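Local coordinates for protein fructosyl amine:oxygen oxidoreductase (Neosartorya fumigata, PDB 4WCT) that probably uses bound FAD to oxidise fructosyl amines (Amadori products) with molecular oxygen, freeing the amine and the oxidised sugar, at residues S39-L44 / N190-L195; K50-L55 / L195-V200. All coordinates share one frame; numbering follows the deposited sequence. Where two conformers were deposited one is given.

Interaction 1: residues S39-L44 / N190-L195; sequences STALHL and NEAKRL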
loop_
_atom_site.group_PDB
_atom_site.type_symbol
_atom_site.label_atom_id
_atom_site.label_comp_id
_atom_site.label_asym_id
_atom_site.label_seq_id
_atom_site.Cartn_x
_atom_site.Cartn_y
_atom_site.Cartn_z
ATOM N N SER A 39 1.398 -12.788 -1.830
ATOM C CA SER A 39 1.385 -13.309 -0.470
ATOM C C SER A 39 0.382 -14.446 -0.370
ATOM O O SER A 39 0.652 -15.480 0.252
ATOM C CB SER A 39 1.058 -12.216 0.550
ATOM O OG SER A 39 1.117 -12.680 1.898
ATOM N N THR A 40 -0.817 -14.229 -0.917
ATOM C CA THR A 40 -1.867 -15.244 -0.893
ATOM C C THR A 40 -1.419 -16.524 -1.617
ATOM O O THR A 40 -1.538 -17.626 -1.065
ATOM C CB THR A 40 -3.146 -14.695 -1.529
ATOM O OG1 THR A 40 -3.629 -13.579 -0.769
ATOM C CG2 THR A 40 -4.216 -15.767 -1.599
ATOM N N ALA A 41 -0.759 -16.380 -2.758
ATOM C CA ALA A 41 -0.325 -17.549 -3.530
ATOM C C ALA A 41 0.669 -18.359 -2.685
ATOM O O ALA A 41 0.601 -19.593 -2.613
ATOM C CB ALA A 41 0.321 -17.105 -4.821
ATOM N N LEU A 42 1.600 -17.664 -2.064
ATOM C CA LEU A 42 2.595 -18.323 -1.218
ATOM C C LEU A 42 1.965 -19.062 -0.052
ATOM O O LEU A 42 2.278 -20.235 0.191
ATOM C CB LEU A 42 3.620 -17.316 -0.716
ATOM C CG LEU A 42 4.648 -17.844 0.289
ATOM C CD1 LEU A 42 5.579 -18.809 -0.414
ATOM C CD2 LEU A 42 5.376 -16.602 0.787
ATOM N N HIS A 43 1.042 -18.421 0.651
ATOM C CA HIS A 43 0.401 -19.057 1.804
ATOM C C HIS A 43 -0.469 -20.244 1.398
ATOM O O HIS A 43 -0.430 -21.277 2.066
ATOM C CB HIS A 43 -0.422 -18.052 2.580
ATOM C CG HIS A 43 0.390 -17.204 3.486
ATOM N ND1 HIS A 43 0.514 -17.474 4.831
ATOM C CD2 HIS A 43 1.084 -16.058 3.261
ATOM C CE1 HIS A 43 1.305 -16.573 5.382
ATOM N NE2 HIS A 43 1.672 -15.707 4.453
ATOM N N LEU A 44 -1.145 -20.153 0.253
ATOM C CA LEU A 44 -1.963 -21.292 -0.217
ATOM C C LEU A 44 -1.045 -22.467 -0.581
ATOM O O LEU A 44 -1.295 -23.601 -0.152
ATOM C CB LEU A 44 -2.792 -20.904 -1.432
ATOM C CG LEU A 44 -3.963 -19.955 -1.154
ATOM C CD1 LEU A 44 -4.605 -19.504 -2.448
ATOM C CD2 LEU A 44 -4.982 -20.590 -0.212
ATOM N N ASN A 190 8.683 -15.873 -6.460
ATOM C CA ASN A 190 9.652 -16.934 -6.787
ATOM C C ASN A 190 9.370 -18.178 -5.966
ATOM O O ASN A 190 9.392 -19.314 -6.481
ATOM C CB ASN A 190 11.075 -16.469 -6.512
ATOM C CG ASN A 190 11.602 -15.532 -7.587
ATOM O OD1 ASN A 190 11.048 -15.468 -8.685
ATOM N ND2 ASN A 190 12.655 -14.798 -7.283
ATOM N N GLU A 191 9.064 -17.982 -4.692
ATOM C CA GLU A 191 8.848 -19.122 -3.816
ATOM C C GLU A 191 7.506 -19.790 -4.073
ATOM O O GLU A 191 7.415 -21.031 -4.124
ATOM C CB GLU A 191 9.002 -18.708 -2.354
ATOM C CG GLU A 191 8.765 -19.838 -1.389
ATOM C CD GLU A 191 9.871 -20.872 -1.369
ATOM O OE1 GLU A 191 10.801 -20.800 -2.213
ATOM O OE2 GLU A 191 9.819 -21.712 -0.433
ATOM N N ALA A 192 6.445 -19.001 -4.311
ATOM C CA ALA A 192 5.165 -19.613 -4.684
ATOM C C ALA A 192 5.322 -20.440 -5.960
ATOM O O ALA A 192 4.805 -21.566 -6.071
ATOM C CB ALA A 192 4.084 -18.537 -4.861
ATOM N N LYS A 193 6.073 -19.931 -6.922
ATOM C CA LYS A 193 6.242 -20.652 -8.184
ATOM C C LYS A 193 7.114 -21.902 -8.008
ATOM O O LYS A 193 6.895 -22.933 -8.659
ATOM C CB LYS A 193 6.833 -19.721 -9.237
ATOM C CG LYS A 193 7.297 -20.410 -10.507
ATOM C CD LYS A 193 7.526 -19.385 -11.614
ATOM C CE LYS A 193 7.652 -20.038 -12.979
ATOM N NZ LYS A 193 7.941 -18.999 -13.988
ATOM N N ARG A 194 8.096 -21.822 -7.116
ATOM C CA ARG A 194 8.921 -23.003 -6.793
ATOM C C ARG A 194 8.062 -24.099 -6.166
ATOM O O ARG A 194 8.274 -25.299 -6.429
ATOM C CB ARG A 194 10.070 -22.615 -5.855
ATOM C CG ARG A 194 11.061 -23.727 -5.611
ATOM C CD ARG A 194 12.160 -23.317 -4.625
ATOM N NE ARG A 194 11.683 -23.301 -3.263
ATOM C CZ ARG A 194 11.931 -24.228 -2.348
ATOM N NH1 ARG A 194 12.647 -25.304 -2.668
ATOM N NH2 ARG A 194 11.555 -24.019 -1.090
ATOM N N LEU A 195 7.086 -23.702 -5.342
ATOM C CA LEU A 195 6.223 -24.627 -4.643
ATOM C C LEU A 195 5.052 -25.114 -5.477
ATOM O O LEU A 195 4.202 -25.852 -4.983
ATOM C CB LEU A 195 5.721 -24.013 -3.345
ATOM C CG LEU A 195 6.791 -23.702 -2.322
ATOM C CD1 LEU A 195 6.199 -23.065 -1.076
ATOM C CD2 LEU A 195 7.544 -24.965 -1.918
#
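A192 points its methyl toward helix 35-46, and A41 answers with its own, CB to CB at 4.0 Å. The two helices lie on the same side of the largely parallel, mixed sheet of a Rossmann-type FAD-binding domain, and 39-44 belongs to the helix that follows what is probably the glycine-rich dinucleotide-binding turn. Their short axes run 36° apart and approach to 8.5 Å, a spacing that small alanine side chains suit well. The methyl of A192 also rests against the backbone of L42, 3.8 Å from CB of A192 to N of L42. L42 packs differently: with CG anti to the backbone N (chi1 175°), CD1 is carried across to E191. There the leucine slants over the aliphatic part of the glutamate, the CD1 methyl lying 3.5 Å from CG of E191, while the exposed L195 brings its CD1 to 4.4 Å from CD1 of L42. The bend of E191 at chi2 (72°) turns its carboxylate to R194, three residues on, in a side-on salt bridge. NE of R194 meets OE1 of E191 at 2.9 Å from above the carboxylate plane, whereas NH2 bonds OE2 on its syn side.

Interaction 2: residues K50-L55 / L195-V200; sequences KDVTVL and LGVRFV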
loop_
_atom_site.group_PDB
_atom_site.type_symbol
_atom_site.label_atom_id
_atom_site.label_comp_id
_atom_site.label_asym_id
_atom_site.label_seq_id
_atom_site.Cartn_x
_atom_site.Cartn_y
_atom_site.Cartn_z
ATOM N N LYS A 50 -2.831 -27.478 -4.121
ATOM C CA LYS A 50 -2.043 -27.965 -5.234
ATOM C C LYS A 50 -2.430 -27.362 -6.565
ATOM O O LYS A 50 -1.676 -27.461 -7.519
ATOM C CB LYS A 50 -2.205 -29.491 -5.357
ATOM C CG LYS A 50 -1.635 -30.268 -4.186
ATOM C CD LYS A 50 -0.142 -30.043 -4.043
ATOM C CE LYS A 50 0.501 -31.156 -3.222
ATOM N NZ LYS A 50 1.975 -31.201 -3.433
ATOM N N ASP A 51 -3.570 -26.674 -6.615
ATOM C CA ASP A 51 -4.118 -26.189 -7.887
ATOM C C ASP A 51 -4.480 -24.722 -7.798
ATOM O O ASP A 51 -5.633 -24.359 -7.544
ATOM C CB ASP A 51 -5.342 -27.015 -8.260
ATOM C CG ASP A 51 -5.868 -26.691 -9.652
ATOM O OD1 ASP A 51 -5.307 -25.814 -10.340
ATOM O OD2 ASP A 51 -6.832 -27.345 -10.071
ATOM N N VAL A 52 -3.441 -23.897 -7.839
ATOM C CA VAL A 52 -3.634 -22.442 -7.720
ATOM C C VAL A 52 -3.091 -21.788 -8.982
ATOM O O VAL A 52 -1.955 -22.039 -9.390
ATOM C CB VAL A 52 -2.905 -21.918 -6.472
ATOM C CG1 VAL A 52 -3.090 -20.413 -6.347
ATOM C CG2 VAL A 52 -3.373 -22.628 -5.219
ATOM N N THR A 53 -3.877 -20.871 -9.559
ATOM C CA THR A 53 -3.497 -20.130 -10.744
ATOM C C THR A 53 -3.695 -18.641 -10.447
ATOM O O THR A 53 -4.747 -18.272 -9.963
ATOM C CB THR A 53 -4.395 -20.495 -11.936
ATOM O OG1 THR A 53 -4.249 -21.896 -12.201
ATOM C CG2 THR A 53 -3.995 -19.686 -13.175
ATOM N N VAL A 54 -2.650 -17.851 -10.704
ATOM C CA VAL A 54 -2.655 -16.421 -10.480
ATOM C C VAL A 54 -2.631 -15.690 -11.807
ATOM O O VAL A 54 -1.814 -16.005 -12.663
ATOM C CB VAL A 54 -1.449 -15.971 -9.649
ATOM C CG1 VAL A 54 -1.592 -14.489 -9.273
ATOM C CG2 VAL A 54 -1.304 -16.816 -8.400
ATOM N N LEU A 55 -3.584 -14.782 -12.006
ATOM C CA LEU A 55 -3.705 -14.045 -13.260
ATOM C C LEU A 55 -3.319 -12.573 -13.056
ATOM O O LEU A 55 -3.799 -11.954 -12.119
ATOM C CB LEU A 55 -5.137 -14.072 -13.753
ATOM C CG LEU A 55 -5.777 -15.452 -13.979
ATOM C CD1 LEU A 55 -7.268 -15.342 -14.252
ATOM C CD2 LEU A 55 -5.042 -16.107 -15.136
ATOM N N LEU A 195 7.086 -23.702 -5.342
ATOM C CA LEU A 195 6.223 -24.627 -4.643
ATOM C C LEU A 195 5.052 -25.114 -5.477
ATOM O O LEU A 195 4.202 -25.852 -4.983
ATOM C CB LEU A 195 5.721 -24.013 -3.345
ATOM C CG LEU A 195 6.791 -23.702 -2.322
ATOM C CD1 LEU A 195 6.199 -23.065 -1.076
ATOM C CD2 LEU A 195 7.544 -24.965 -1.918
ATOM N N GLY A 196 4.924 -24.561 -6.677
ATOM C CA GLY A 196 4.028 -25.130 -7.705
ATOM C C GLY A 196 2.839 -24.300 -8.147
ATOM O O GLY A 196 1.997 -24.767 -8.958
ATOM N N VAL A 197 2.751 -23.058 -7.669
ATOM C CA VAL A 197 1.664 -22.167 -8.135
ATOM C C VAL A 197 1.925 -21.812 -9.578
ATOM O O VAL A 197 3.059 -21.573 -9.972
ATOM C CB VAL A 197 1.608 -20.890 -7.253
ATOM C CG1 VAL A 197 0.590 -19.889 -7.812
ATOM C CG2 VAL A 197 1.310 -21.323 -5.821
ATOM N N ARG A 198 0.848 -21.724 -10.367
ATOM C CA ARG A 198 0.930 -21.360 -11.756
ATOM C C ARG A 198 0.547 -19.882 -11.945
ATOM O O ARG A 198 -0.392 -19.412 -11.339
ATOM C CB ARG A 198 -0.022 -22.226 -12.573
ATOM C CG ARG A 198 -0.158 -21.762 -14.011
ATOM C CD ARG A 198 -0.503 -22.898 -14.977
ATOM N NE ARG A 198 -1.356 -22.447 -16.083
ATOM C CZ ARG A 198 -2.690 -22.469 -16.051
ATOM N NH1 ARG A 198 -3.329 -22.887 -14.953
ATOM N NH2 ARG A 198 -3.386 -22.072 -17.112
ATOM N N PHE A 199 1.430 -19.152 -12.591
ATOM C CA PHE A 199 1.252 -17.713 -12.840
ATOM C C PHE A 199 1.051 -17.499 -14.327
ATOM O O PHE A 199 1.852 -17.956 -15.146
ATOM C CB PHE A 199 2.486 -16.929 -12.346
ATOM C CG PHE A 199 2.548 -16.775 -10.856
ATOM C CD1 PHE A 199 3.179 -17.732 -10.075
ATOM C CD2 PHE A 199 2.088 -15.629 -10.241
ATOM C CE1 PHE A 199 3.195 -17.620 -8.703
ATOM C CE2 PHE A 199 2.187 -15.467 -8.875
ATOM C CZ PHE A 199 2.769 -16.451 -8.106
ATOM N N VAL A 200 -0.076 -16.887 -14.677
ATOM C CA VAL A 200 -0.354 -16.458 -16.050
ATOM C C VAL A 200 -0.389 -14.928 -16.106
ATOM O O VAL A 200 -1.334 -14.297 -15.594
ATOM C CB VAL A 200 -1.710 -17.006 -16.492
ATOM C CG1 VAL A 200 -2.060 -16.526 -17.904
ATOM C CG2 VAL A 200 -1.718 -18.519 -16.390
HETATM O O HOH W 1 -0.747 -25.011 -8.210
#
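V54 and F199 sit side by side on one face of the sheet, and here the contact is tight. CG2 of V54 stands over one face of the phenyl ring in a CH-pi contact, 4.1 Å from the centroid of F199 and displaced from the ring centre, while CB of V54 lies 3.6 Å from CD2 of F199. The same CG2 also meets CG1 of V197 at 3.7 Å, and V52 adds CG1 obliquely to the same valine. Branched valines suit this place: they favour extended backbones and spread two methyls under the helices, where A41 touches both V54 and V197 and A192 touches V197 and F199. The strands 52-56 and 198-201 are parallel neighbours in the FAD-binding Rossmann-type sheet, 198-201 being an outermost strand. Three nearly straight backbone bonds join them: R198 N to V52 O, V54 N to R198 O (2.8 Å), and V200 N to V54 O. On the opposite face L55, which also touches the FAD, lays CD2 against CB of V200 at 3.7 Å. The packing thins out toward R198, an exposed residue whose long chain runs beside T53. With OG1 of T53 beside the backbone N (chi1 -60°), CG2 is left anti to it and lies over a face of the guanidinium; OG1 of T53 is 3.1 Å from NH1 of R198, but the angle is too poor for a hydrogen bond. Before the strands pair, a water bridges the gap, accepting from V52 N at 2.9 Å and lying within bonding reach of the carbonyls of K50 and G196. G196, the first residue past the helical turn, has phi 115° in a Schellman motif; glycine suits these angles because, lacking CB, it keeps clear of the carbonyl O of L195.

Overall arrangement
From the N terminus, helix 35-46 leads directly into strand 52-56, and some 125 residues later helix 181-194 leads into strand 198-201. Interaction 1 joins the two helices and interaction 2 the two strands, each closing a long loop; because their segments alternate along the chain, the loops cross. Two helix-strand units far apart in sequence are thereby laid side by side, and the second adds an outermost strand to the FAD-binding sheet. L195 belongs to both contacts, at the helix-to-strand turn, where A192 O probably accepts a hydrogen bond from V197 N. Between the layers, A41 CB packs on V54 CG2, and A192 CB on F199 CE1.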